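Nitrite oxidoreductase subunit A (Kuenenia stuttgartiensis, PDB 7B04) belongs to the molybdopterin oxidoreductase family and, as modelled, holds an iron/sulfur cluster, a molybdenum atom and two MD1 groups. Local coordinates at residues Gly953-Pro961 with Cys1015-Trp1023; Asn92-Tyr102 with Tyr793-Leu802. All coordinates share one frame; numbering follows the deposited sequence.

Interaction 1: Gly953-Pro961 with Cys1015-Trp1023; sequences GEHQIHIHP and CTMMKHSAW. With MD1 (phosphoric acid 4-(2-amino-4-oxo-3,4,5,6,-tetrahydro-pteridin-6-yl)-2-hydroxy-3,4-dimercapto-but-3-en-yl ester guanylate ester), chain C.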
loop_
_atom_site.group_PDB
_atom_site.type_symbol
_atom_site.label_atom_id
_atom_site.label_comp_id
_atom_site.label_asym_id
_atom_site.label_seq_id
_atom_site.Cartn_x
_atom_site.Cartn_y
_atom_site.Cartn_z
ATOM N N GLY B 953 -11.446 9.487 1.195
ATOM C CA GLY B 953 -11.320 8.315 2.041
ATOM C C GLY B 953 -11.432 8.733 3.493
ATOM O O GLY B 953 -11.377 9.922 3.822
ATOM N N GLU B 954 -11.692 7.749 4.358
ATOM C CA GLU B 954 -11.653 7.946 5.805
ATOM C C GLU B 954 -10.947 6.764 6.453
ATOM O O GLU B 954 -11.021 5.640 5.962
ATOM C CB GLU B 954 -13.033 8.146 6.447
ATOM C CG GLU B 954 -14.196 7.448 5.805
ATOM C CD GLU B 954 -15.472 7.700 6.572
ATOM O OE1 GLU B 954 -15.373 7.983 7.781
ATOM O OE2 GLU B 954 -16.566 7.637 5.970
ATOM N N HIS B 955 -10.276 7.027 7.569
ATOM C CA HIS B 955 -9.578 5.980 8.297
ATOM C C HIS B 955 -10.567 5.148 9.105
ATOM O O HIS B 955 -11.612 5.642 9.537
ATOM C CB HIS B 955 -8.527 6.607 9.213
ATOM C CG HIS B 955 -7.394 5.695 9.550
ATOM N ND1 HIS B 955 -6.372 5.419 8.669
ATOM C CD2 HIS B 955 -7.108 5.014 10.685
ATOM C CE1 HIS B 955 -5.511 4.596 9.241
ATOM N NE2 HIS B 955 -5.935 4.336 10.465
ATOM N N GLN B 956 -10.230 3.873 9.300
ATOM C CA GLN B 956 -11.148 2.891 9.862
ATOM C C GLN B 956 -10.465 2.089 10.963
ATOM O O GLN B 956 -9.238 1.964 11.002
ATOM C CB GLN B 956 -11.673 1.938 8.776
ATOM C CG GLN B 956 -10.598 1.058 8.148
ATOM C CD GLN B 956 -11.124 0.213 7.003
ATOM O OE1 GLN B 956 -12.310 0.254 6.679
ATOM N NE2 GLN B 956 -10.238 -0.560 6.383
ATOM N N ILE B 957 -11.282 1.549 11.870
ATOM C CA ILE B 957 -10.816 0.678 12.944
ATOM C C ILE B 957 -11.427 -0.706 12.765
ATOM O O ILE B 957 -12.620 -0.839 12.470
ATOM C CB ILE B 957 -11.151 1.243 14.343
ATOM C CG1 ILE B 957 -10.616 0.307 15.431
ATOM C CG2 ILE B 957 -12.651 1.436 14.518
ATOM C CD1 ILE B 957 -10.738 0.859 16.833
ATOM N N HIS B 958 -10.598 -1.736 12.917
ATOM C CA HIS B 958 -11.054 -3.114 12.816
ATOM C C HIS B 958 -11.512 -3.603 14.185
ATOM O O HIS B 958 -10.822 -3.394 15.187
ATOM C CB HIS B 958 -9.931 -4.013 12.297
ATOM C CG HIS B 958 -9.628 -3.834 10.841
ATOM N ND1 HIS B 958 -9.902 -4.801 9.900
ATOM C CD2 HIS B 958 -9.083 -2.795 10.166
ATOM C CE1 HIS B 958 -9.529 -4.371 8.708
ATOM N NE2 HIS B 958 -9.029 -3.156 8.842
ATOM N N ILE B 959 -12.675 -4.248 14.224
ATOM C CA ILE B 959 -13.238 -4.778 15.461
ATOM C C ILE B 959 -13.926 -6.100 15.140
ATOM O O ILE B 959 -14.528 -6.256 14.072
ATOM C CB ILE B 959 -14.197 -3.772 16.137
ATOM C CG1 ILE B 959 -14.701 -4.323 17.475
ATOM C CG2 ILE B 959 -15.346 -3.404 15.211
ATOM C CD1 ILE B 959 -15.301 -3.273 18.384
ATOM N N HIS B 960 -13.831 -7.050 16.063
ATOM C CA HIS B 960 -14.523 -8.319 15.899
ATOM C C HIS B 960 -16.036 -8.102 15.898
ATOM O O HIS B 960 -16.547 -7.291 16.681
ATOM C CB HIS B 960 -14.128 -9.286 17.016
ATOM C CG HIS B 960 -14.651 -10.674 16.828
ATOM N ND1 HIS B 960 -15.895 -11.068 17.270
ATOM C CD2 HIS B 960 -14.099 -11.764 16.241
ATOM C CE1 HIS B 960 -16.087 -12.339 16.968
ATOM N NE2 HIS B 960 -15.012 -12.785 16.342
ATOM N N PRO B 961 -16.777 -8.795 15.023
ATOM C CA PRO B 961 -18.233 -8.557 14.943
ATOM C C PRO B 961 -18.955 -8.733 16.267
ATOM O O PRO B 961 -19.803 -7.904 16.622
ATOM C CB PRO B 961 -18.690 -9.584 13.897
ATOM C CG PRO B 961 -17.477 -9.852 13.074
ATOM C CD PRO B 961 -16.320 -9.777 14.025
ATOM N N CYS B 1015 -9.182 -7.439 20.584
ATOM C CA CYS B 1015 -8.120 -6.807 19.813
ATOM C C CYS B 1015 -8.718 -5.999 18.677
ATOM O O CYS B 1015 -9.519 -6.514 17.891
ATOM C CB CYS B 1015 -7.137 -7.844 19.257
ATOM S SG CYS B 1015 -5.745 -7.130 18.349
ATOM N N THR B 1016 -8.313 -4.737 18.598
ATOM C CA THR B 1016 -8.758 -3.806 17.578
ATOM C C THR B 1016 -7.540 -3.289 16.828
ATOM O O THR B 1016 -6.427 -3.264 17.359
ATOM C CB THR B 1016 -9.537 -2.637 18.191
ATOM O OG1 THR B 1016 -8.665 -1.876 19.036
ATOM C CG2 THR B 1016 -10.705 -3.153 19.019
ATOM N N MET B 1017 -7.759 -2.852 15.591
ATOM C CA MET B 1017 -6.650 -2.499 14.717
ATOM C C MET B 1017 -6.950 -1.206 13.979
ATOM O O MET B 1017 -8.037 -1.037 13.421
ATOM C CB MET B 1017 -6.370 -3.618 13.703
ATOM C CG MET B 1017 -5.052 -3.466 12.960
ATOM S SD MET B 1017 -5.120 -2.382 11.517
ATOM C CE MET B 1017 -5.808 -3.488 10.290
ATOM N N MET B 1018 -5.969 -0.309 13.969
ATOM C CA MET B 1018 -5.974 0.870 13.119
ATOM C C MET B 1018 -4.630 0.937 12.417
ATOM O O MET B 1018 -3.590 0.790 13.061
ATOM C CB MET B 1018 -6.206 2.154 13.928
ATOM C CG MET B 1018 -7.522 2.207 14.683
ATOM S SD MET B 1018 -7.797 3.807 15.469
ATOM C CE MET B 1018 -6.600 3.749 16.799
ATOM N N LYS B 1019 -4.642 1.158 11.107
ATOM C CA LYS B 1019 -3.378 1.268 10.399
ATOM C C LYS B 1019 -2.708 2.577 10.803
ATOM O O LYS B 1019 -3.369 3.559 11.149
ATOM C CB LYS B 1019 -3.588 1.174 8.889
ATOM C CG LYS B 1019 -3.920 -0.242 8.422
ATOM C CD LYS B 1019 -2.786 -1.205 8.754
ATOM C CE LYS B 1019 -3.046 -2.594 8.195
ATOM N NZ LYS B 1019 -2.009 -3.583 8.606
ATOM N N HIS B 1020 -1.384 2.585 10.764
ATOM C CA HIS B 1020 -0.617 3.693 11.316
ATOM C C HIS B 1020 -0.513 4.824 10.304
ATOM O O HIS B 1020 -0.439 4.576 9.098
ATOM C CB HIS B 1020 0.786 3.227 11.717
ATOM C CG HIS B 1020 1.707 4.353 12.071
ATOM N ND1 HIS B 1020 1.395 5.278 13.044
ATOM C CD2 HIS B 1020 2.924 4.705 11.595
ATOM C CE1 HIS B 1020 2.373 6.159 13.142
ATOM N NE2 HIS B 1020 3.317 5.832 12.279
ATOM N N SER B 1021 -0.568 6.071 10.798
ATOM C CA SER B 1021 -0.366 7.237 9.935
ATOM C C SER B 1021 -1.330 7.564 8.807
ATOM O O SER B 1021 -1.103 7.265 7.630
ATOM C CB SER B 1021 1.018 7.252 9.361
ATOM O OG SER B 1021 1.878 8.024 10.165
ATOM N N ALA B 1022 -2.458 8.092 9.215
ATOM C CA ALA B 1022 -3.229 9.017 8.415
ATOM C C ALA B 1022 -2.901 10.460 8.820
ATOM O O ALA B 1022 -2.277 10.707 9.855
ATOM C CB ALA B 1022 -4.695 8.683 8.606
ATOM N N TRP B 1023 -3.294 11.429 7.986
ATOM C CA TRP B 1023 -3.040 12.825 8.332
ATOM C C TRP B 1023 -3.980 13.230 9.464
ATOM O O TRP B 1023 -5.205 13.157 9.327
ATOM C CB TRP B 1023 -3.217 13.737 7.112
ATOM C CG TRP B 1023 -2.091 13.620 6.115
ATOM C CD1 TRP B 1023 -1.210 12.587 6.012
ATOM C CD2 TRP B 1023 -1.720 14.564 5.095
ATOM N NE1 TRP B 1023 -0.319 12.820 4.996
ATOM C CE2 TRP B 1023 -0.609 14.027 4.417
ATOM C CE3 TRP B 1023 -2.221 15.804 4.688
ATOM C CZ2 TRP B 1023 0.011 14.684 3.358
ATOM C CZ3 TRP B 1023 -1.604 16.456 3.634
ATOM C CH2 TRP B 1023 -0.497 15.895 2.983
HETATM P PB MD1 C . 8.300 9.245 9.426
HETATM O O3B MD1 C . 7.272 8.850 8.205
HETATM O O1B MD1 C . 7.802 10.518 10.064
HETATM O O2B MD1 C . 9.677 9.481 8.854
HETATM O O3A MD1 C . 8.409 8.062 10.576
HETATM C C10 MD1 C . 8.058 6.735 10.309
HETATM C C11 MD1 C . 7.369 6.126 11.565
HETATM O O11 MD1 C . 5.775 6.222 11.388
HETATM C C12 MD1 C . 7.789 4.879 11.789
HETATM S S12 MD1 C . 8.893 4.096 10.577
HETATM C C13 MD1 C . 7.432 3.999 13.023
HETATM S S13 MD1 C . 8.184 2.345 12.983
HETATM C C14 MD1 C . 6.585 4.300 14.168
HETATM N N15 MD1 C . 5.275 3.402 13.964
HETATM C C16 MD1 C . 4.152 3.753 14.741
HETATM C C15 MD1 C . 3.004 2.810 14.809
HETATM O O14 MD1 C . 3.056 1.780 14.225
HETATM N N17 MD1 C . 1.800 3.157 15.609
HETATM C C17 MD1 C . 1.733 4.501 16.364
HETATM N N16 MD1 C . 0.559 4.836 17.148
HETATM N N18 MD1 C . 2.891 5.466 16.306
HETATM C C20 MD1 C . 4.069 5.150 15.540
HETATM N N8 MD1 C . 5.114 6.087 15.513
HETATM C C7 MD1 C . 6.356 5.732 14.572
HETATM P PA MD1 C . 7.099 9.757 6.837
HETATM O O1A MD1 C . 6.659 8.890 5.683
HETATM O O2A MD1 C . 6.052 10.796 7.114
HETATM O "O5'" MD1 C . 8.454 10.591 6.418
HETATM C "C5'" MD1 C . 8.440 11.187 5.151
HETATM C "C4'" MD1 C . 8.059 12.704 5.254
HETATM O "O4'" MD1 C . 9.099 13.556 4.472
HETATM C "C1'" MD1 C . 8.396 13.937 3.134
HETATM N N9 MD1 C . 9.277 13.656 1.967
HETATM C C4 MD1 C . 10.380 14.370 1.815
HETATM N N3 MD1 C . 10.958 15.466 2.635
HETATM C C2 MD1 C . 12.212 16.084 2.225
HETATM N N2 MD1 C . 12.768 17.149 3.027
HETATM N N1 MD1 C . 12.899 15.646 1.038
HETATM C C6 MD1 C . 12.337 14.591 0.255
HETATM O O6 MD1 C . 12.898 14.227 -0.722
HETATM C C5 MD1 C . 11.016 13.942 0.689
HETATM N N7 MD1 C . 10.284 12.966 0.163
HETATM C C8 MD1 C . 9.200 12.780 0.948
HETATM C "C2'" MD1 C . 7.332 13.239 3.087
HETATM O "O2'" MD1 C . 6.264 13.992 2.440
HETATM C "C3'" MD1 C . 6.945 12.930 4.669
HETATM O "O3'" MD1 C . 6.291 14.102 5.237
#
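His958 and Met1017 form an antiparallel hydrogen-bonded pair where strands 956-959 and 1015-1018 run antiparallel, 158° between their N-to-C directions, their axes 4.5 Å apart at closest approach. His958 N gives a nearly straight bond of 2.7 Å to Met1017 O, and Met1017 N returns one of 3.1 Å to His958 O. The side chains of this pair lie alongside each other and point the same way. Because the methionine is bent at both outer torsions, its methyl folds onto one face of the imidazole: Met1017 CE sits 3.7 Å from the His958 ring centroid, 28° off the normal and displaced toward the CD2 side, a CH-pi contact. Asn1008 holds His958 at ND1.

On the face of Ile957 and Met1018 the contact is mostly apolar, with Ile957 CG1 meeting Met1018 CG at 3.7 Å and Ile957 CD1 ending against Thr1016 CB, whose OG1 bonds to Tyr912 O. Beyond the paired strands His955 takes over. Its ring swings beside its own carbonyl carbon (chi1 -155°) and lies edge-on to the facing backbone, where His955 NE2 makes a weak bond of 2.8 Å to Lys1019 O, while the methyl of Ala1022 comes up near ND1.

The same turn of chain carries the contact with MD1. His1020 lays one ring face against the pterin of MD1, with C16 over the ring centre, and His1020 NE2 donates in the ring plane to MD1 O11 at 2.6 Å. Ser1021 OG lies over the opposite face. Lys1019 NZ turns away to Lys917 O and a salt bridge with Glu311.

Within a mixed sheet of six strands, consistent with the C-terminal beta domain of this family, strand 956-959 is flanked on its other side by 1001-1007 and strand 1015-1018 by 911-914, while helix 961-966 follows His960 directly.

Interaction 2: Asn92-Tyr102 with Tyr793-Leu802; sequences NYDHQNYSDLY and YGEPGVAMLL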
loop_
_atom_site.group_PDB
_atom_site.type_symbol
_atom_site.label_atom_id
_atom_site.label_comp_id
_atom_site.label_asym_id
_atom_site.label_seq_id
_atom_site.Cartn_x
_atom_site.Cartn_y
_atom_site.Cartn_z
ATOM N N ASN B 92 12.064 -0.891 -13.662
ATOM C CA ASN B 92 13.159 -0.811 -14.614
ATOM C C ASN B 92 13.538 -2.172 -15.179
ATOM O O ASN B 92 14.088 -2.232 -16.284
ATOM C CB ASN B 92 14.381 -0.167 -13.956
ATOM C CG ASN B 92 15.242 0.589 -14.946
ATOM O OD1 ASN B 92 14.863 0.770 -16.103
ATOM N ND2 ASN B 92 16.409 1.035 -14.496
ATOM N N TYR B 93 13.231 -3.256 -14.466
ATOM C CA TYR B 93 13.648 -4.605 -14.848
ATOM C C TYR B 93 15.155 -4.622 -15.110
ATOM O O TYR B 93 15.632 -4.919 -16.207
ATOM C CB TYR B 93 12.852 -5.105 -16.058
ATOM C CG TYR B 93 11.455 -5.580 -15.714
ATOM C CD1 TYR B 93 11.208 -6.913 -15.402
ATOM C CD2 TYR B 93 10.383 -4.696 -15.699
ATOM C CE1 TYR B 93 9.934 -7.350 -15.086
ATOM C CE2 TYR B 93 9.105 -5.126 -15.383
ATOM C CZ TYR B 93 8.888 -6.453 -15.078
ATOM O OH TYR B 93 7.621 -6.888 -14.763
ATOM N N ASP B 94 15.899 -4.266 -14.060
ATOM C CA ASP B 94 17.323 -3.989 -14.162
ATOM C C ASP B 94 18.208 -4.785 -13.212
ATOM O O ASP B 94 19.429 -4.600 -13.240
ATOM C CB ASP B 94 17.565 -2.499 -13.898
ATOM C CG ASP B 94 16.957 -2.049 -12.580
ATOM O OD1 ASP B 94 16.203 -2.841 -11.971
ATOM O OD2 ASP B 94 17.227 -0.909 -12.153
ATOM N N HIS B 95 17.640 -5.657 -12.380
ATOM C CA HIS B 95 18.431 -6.282 -11.325
ATOM C C HIS B 95 19.495 -7.219 -11.880
ATOM O O HIS B 95 20.553 -7.380 -11.262
ATOM C CB HIS B 95 17.511 -7.007 -10.352
ATOM C CG HIS B 95 16.580 -6.087 -9.626
ATOM N ND1 HIS B 95 15.322 -5.780 -10.096
ATOM C CD2 HIS B 95 16.733 -5.390 -8.475
ATOM C CE1 HIS B 95 14.736 -4.941 -9.261
ATOM N NE2 HIS B 95 15.572 -4.687 -8.270
ATOM N N GLN B 96 19.224 -7.863 -13.020
ATOM C CA GLN B 96 20.243 -8.662 -13.693
ATOM C C GLN B 96 21.541 -7.885 -13.884
ATOM O O GLN B 96 22.630 -8.469 -13.844
ATOM C CB GLN B 96 19.718 -9.150 -15.044
ATOM C CG GLN B 96 19.393 -8.049 -16.042
ATOM C CD GLN B 96 17.970 -7.541 -15.913
ATOM O OE1 GLN B 96 17.308 -7.756 -14.895
ATOM N NE2 GLN B 96 17.492 -6.863 -16.947
ATOM N N ASN B 97 21.445 -6.574 -14.099
ATOM C CA ASN B 97 22.599 -5.752 -14.425
ATOM C C ASN B 97 23.347 -5.241 -13.202
ATOM O O ASN B 97 24.445 -4.694 -13.355
ATOM C CB ASN B 97 22.164 -4.564 -15.287
ATOM C CG ASN B 97 21.546 -4.998 -16.603
ATOM O OD1 ASN B 97 22.018 -5.938 -17.241
ATOM N ND2 ASN B 97 20.483 -4.314 -17.015
ATOM N N TYR B 98 22.803 -5.410 -11.998
ATOM C CA TYR B 98 23.490 -4.908 -10.814
ATOM C C TYR B 98 24.734 -5.750 -10.527
ATOM O O TYR B 98 24.694 -6.980 -10.603
ATOM C CB TYR B 98 22.559 -4.928 -9.599
ATOM C CG TYR B 98 21.360 -4.003 -9.676
ATOM C CD1 TYR B 98 21.188 -3.128 -10.743
ATOM C CD2 TYR B 98 20.403 -4.004 -8.671
ATOM C CE1 TYR B 98 20.089 -2.289 -10.808
ATOM C CE2 TYR B 98 19.305 -3.170 -8.725
ATOM C CZ TYR B 98 19.153 -2.313 -9.792
ATOM O OH TYR B 98 18.058 -1.483 -9.841
ATOM N N SER B 99 25.845 -5.080 -10.184
ATOM C CA SER B 99 27.132 -5.736 -9.950
ATOM C C SER B 99 27.974 -4.870 -9.011
ATOM O O SER B 99 27.623 -3.716 -8.742
ATOM C CB SER B 99 27.839 -6.012 -11.279
ATOM O OG SER B 99 28.267 -4.800 -11.870
ATOM N N ASP B 100 29.077 -5.435 -8.553
ATOM C CA ASP B 100 30.002 -4.743 -7.630
ATOM C C ASP B 100 31.351 -4.554 -8.318
ATOM O O ASP B 100 31.537 -5.060 -9.401
ATOM C CB ASP B 100 30.109 -5.509 -6.321
ATOM C CG ASP B 100 30.735 -6.866 -6.487
ATOM O OD1 ASP B 100 30.234 -7.792 -5.908
ATOM O OD2 ASP B 100 31.730 -6.951 -7.157
ATOM N N LEU B 101 32.307 -4.040 -7.564
ATOM C CA LEU B 101 33.682 -3.771 -8.039
ATOM C C LEU B 101 34.321 -5.071 -8.499
ATOM O O LEU B 101 35.019 -5.049 -9.489
ATOM C CB LEU B 101 34.495 -3.306 -6.832
ATOM C CG LEU B 101 34.457 -1.827 -6.504
ATOM C CD1 LEU B 101 34.836 -1.634 -5.070
ATOM C CD2 LEU B 101 35.420 -1.068 -7.373
ATOM N N TYR B 102 34.113 -6.145 -7.756
ATOM C CA TYR B 102 34.785 -7.426 -8.049
ATOM C C TYR B 102 34.204 -8.097 -9.283
ATOM O O TYR B 102 34.778 -9.077 -9.722
ATOM C CB TYR B 102 34.711 -8.325 -6.823
ATOM C CG TYR B 102 35.446 -7.765 -5.643
ATOM C CD1 TYR B 102 36.802 -7.933 -5.506
ATOM C CD2 TYR B 102 34.784 -7.033 -4.689
ATOM C CE1 TYR B 102 37.477 -7.407 -4.424
ATOM C CE2 TYR B 102 35.442 -6.501 -3.600
ATOM C CZ TYR B 102 36.793 -6.688 -3.468
ATOM O OH TYR B 102 37.434 -6.147 -2.403
ATOM N N TYR B 793 29.157 -0.384 -13.274
ATOM C CA TYR B 793 28.803 -1.680 -12.646
ATOM C C TYR B 793 27.398 -2.081 -13.080
ATOM O O TYR B 793 26.641 -2.554 -12.276
ATOM C CB TYR B 793 29.046 -1.648 -11.136
ATOM C CG TYR B 793 30.253 -0.844 -10.747
ATOM C CD1 TYR B 793 31.494 -1.428 -10.581
ATOM C CD2 TYR B 793 30.158 0.519 -10.595
ATOM C CE1 TYR B 793 32.604 -0.673 -10.258
ATOM C CE2 TYR B 793 31.255 1.286 -10.271
ATOM C CZ TYR B 793 32.479 0.687 -10.094
ATOM O OH TYR B 793 33.532 1.476 -9.762
ATOM N N GLY B 794 27.037 -1.783 -14.315
ATOM C CA GLY B 794 25.730 -2.193 -14.796
ATOM C C GLY B 794 24.759 -1.067 -15.097
ATOM O O GLY B 794 24.957 -0.310 -16.051
ATOM N N GLU B 795 23.698 -0.959 -14.299
ATOM C CA GLU B 795 22.713 0.096 -14.481
ATOM C C GLU B 795 23.345 1.464 -14.217
ATOM O O GLU B 795 24.201 1.604 -13.339
ATOM C CB GLU B 795 21.523 -0.129 -13.547
ATOM C CG GLU B 795 20.298 0.739 -13.818
ATOM C CD GLU B 795 19.631 0.424 -15.146
ATOM O OE1 GLU B 795 19.759 -0.722 -15.625
ATOM O OE2 GLU B 795 18.982 1.329 -15.713
ATOM N N PRO B 796 22.928 2.504 -14.960
ATOM C CA PRO B 796 23.589 3.813 -14.839
ATOM C C PRO B 796 23.329 4.537 -13.526
ATOM O O PRO B 796 23.547 5.747 -13.440
ATOM C CB PRO B 796 23.014 4.604 -16.022
ATOM C CG PRO B 796 22.618 3.572 -17.003
ATOM C CD PRO B 796 22.120 2.418 -16.190
ATOM N N GLY B 797 22.815 3.843 -12.519
ATOM C CA GLY B 797 22.650 4.473 -11.225
ATOM C C GLY B 797 22.897 3.544 -10.054
ATOM O O GLY B 797 22.676 3.932 -8.902
ATOM N N VAL B 798 23.370 2.325 -10.318
ATOM C CA VAL B 798 23.399 1.288 -9.296
ATOM C C VAL B 798 24.753 0.595 -9.230
ATOM O O VAL B 798 25.437 0.405 -10.241
ATOM C CB VAL B 798 22.285 0.240 -9.541
ATOM C CG1 VAL B 798 22.188 -0.744 -8.380
ATOM C CG2 VAL B 798 20.947 0.918 -9.784
ATOM N N ALA B 799 25.133 0.229 -8.009
ATOM C CA ALA B 799 26.246 -0.662 -7.720
ATOM C C ALA B 799 25.850 -1.473 -6.494
ATOM O O ALA B 799 24.771 -1.277 -5.926
ATOM C CB ALA B 799 27.551 0.108 -7.502
ATOM N N MET B 800 26.718 -2.389 -6.079
ATOM C CA MET B 800 26.466 -3.193 -4.892
ATOM C C MET B 800 27.560 -2.953 -3.865
ATOM O O MET B 800 28.746 -3.126 -4.161
ATOM C CB MET B 800 26.382 -4.684 -5.238
ATOM C CG MET B 800 25.192 -5.062 -6.113
ATOM S SD MET B 800 24.813 -6.827 -6.070
ATOM C CE MET B 800 26.252 -7.503 -6.888
ATOM N N LEU B 801 27.158 -2.558 -2.661
ATOM C CA LEU B 801 28.109 -2.366 -1.577
ATOM C C LEU B 801 28.730 -3.706 -1.170
ATOM O O LEU B 801 28.150 -4.781 -1.378
ATOM C CB LEU B 801 27.436 -1.643 -0.403
ATOM C CG LEU B 801 26.026 -2.097 -0.029
ATOM C CD1 LEU B 801 26.135 -3.436 0.570
ATOM C CD2 LEU B 801 25.333 -1.166 0.953
ATOM N N LEU B 802 29.934 -3.631 -0.605
ATOM C CA LEU B 802 30.778 -4.798 -0.360
ATOM C C LEU B 802 30.664 -5.290 1.087
ATOM O O LEU B 802 31.293 -4.724 1.988
ATOM C CB LEU B 802 32.225 -4.464 -0.717
ATOM C CG LEU B 802 32.337 -3.770 -2.082
ATOM C CD1 LEU B 802 33.754 -3.289 -2.350
ATOM C CD2 LEU B 802 31.841 -4.676 -3.208
#
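Glu795 reaches across to Asn92, Asp94 and Tyr98, and its path illustrates how one side chain can touch several parts of a folded loop. CB rests at the edge of the Tyr98 ring, Glu795 CB 3.8 Å from Tyr98 CE1. A bend at chi2 (67°) then turns the chain along Asp94: CG passes near Asp94 OD2, and Glu795 OE1 lies 3.3 Å from Asp94 CB. At the tip, Glu795 OE2 accepts a weak bond of 2.9 Å from Asn92 ND2. The two carboxylates come within 4.3 Å, Asp94 OD2 to Glu795 OE1, a repulsion that Arg78 may ease, being in a long, weak ion pair with Glu795 and hydrogen-bonded to Asn92 OD1. Asp94 OD2 is gripped from opposite faces of its plane by Asn92 ND2 and Tyr98 OH, which helps to place the phenol. Val798 CG1 covers the centre of one Tyr98 ring face and His95 CA the other. Farther along, Ser99 OG binds Tyr793 O weakly, and Leu101 CD1 packs on Leu802 CD1.

The arrangement is a loop laid against an outer strand of a small antiparallel sheet: 92-102, with the side chain of Tyr98 about 10 Å from the bound iron/sulfur cluster, lies against strand 798-800, linked by a weak Met800 N to Ser99 O bond (3.1 Å).

How the interactions relate
Read from the N terminus, the chain first supplies 92-102, directly after strand 85-91, and meets its partner 793-802 only after 690 further residues. Interaction 2 therefore closes a very long loop that holds many helices and strands. That loop is complete before interaction 1 opens: 953-961 finds 1015-1023 after just 53 residues. The two contacts stand in series, neither enclosing nor crossing the other. The centres of interactions 1 and 2 are about 40 Å apart, and the nearest atoms of interactions 1 and 2 about 24 Å apart. One joins the N-terminal iron/sulfur region to a small antiparallel sheet, the other joins neighbouring strands of the C-terminal sheet beside a bound MD1.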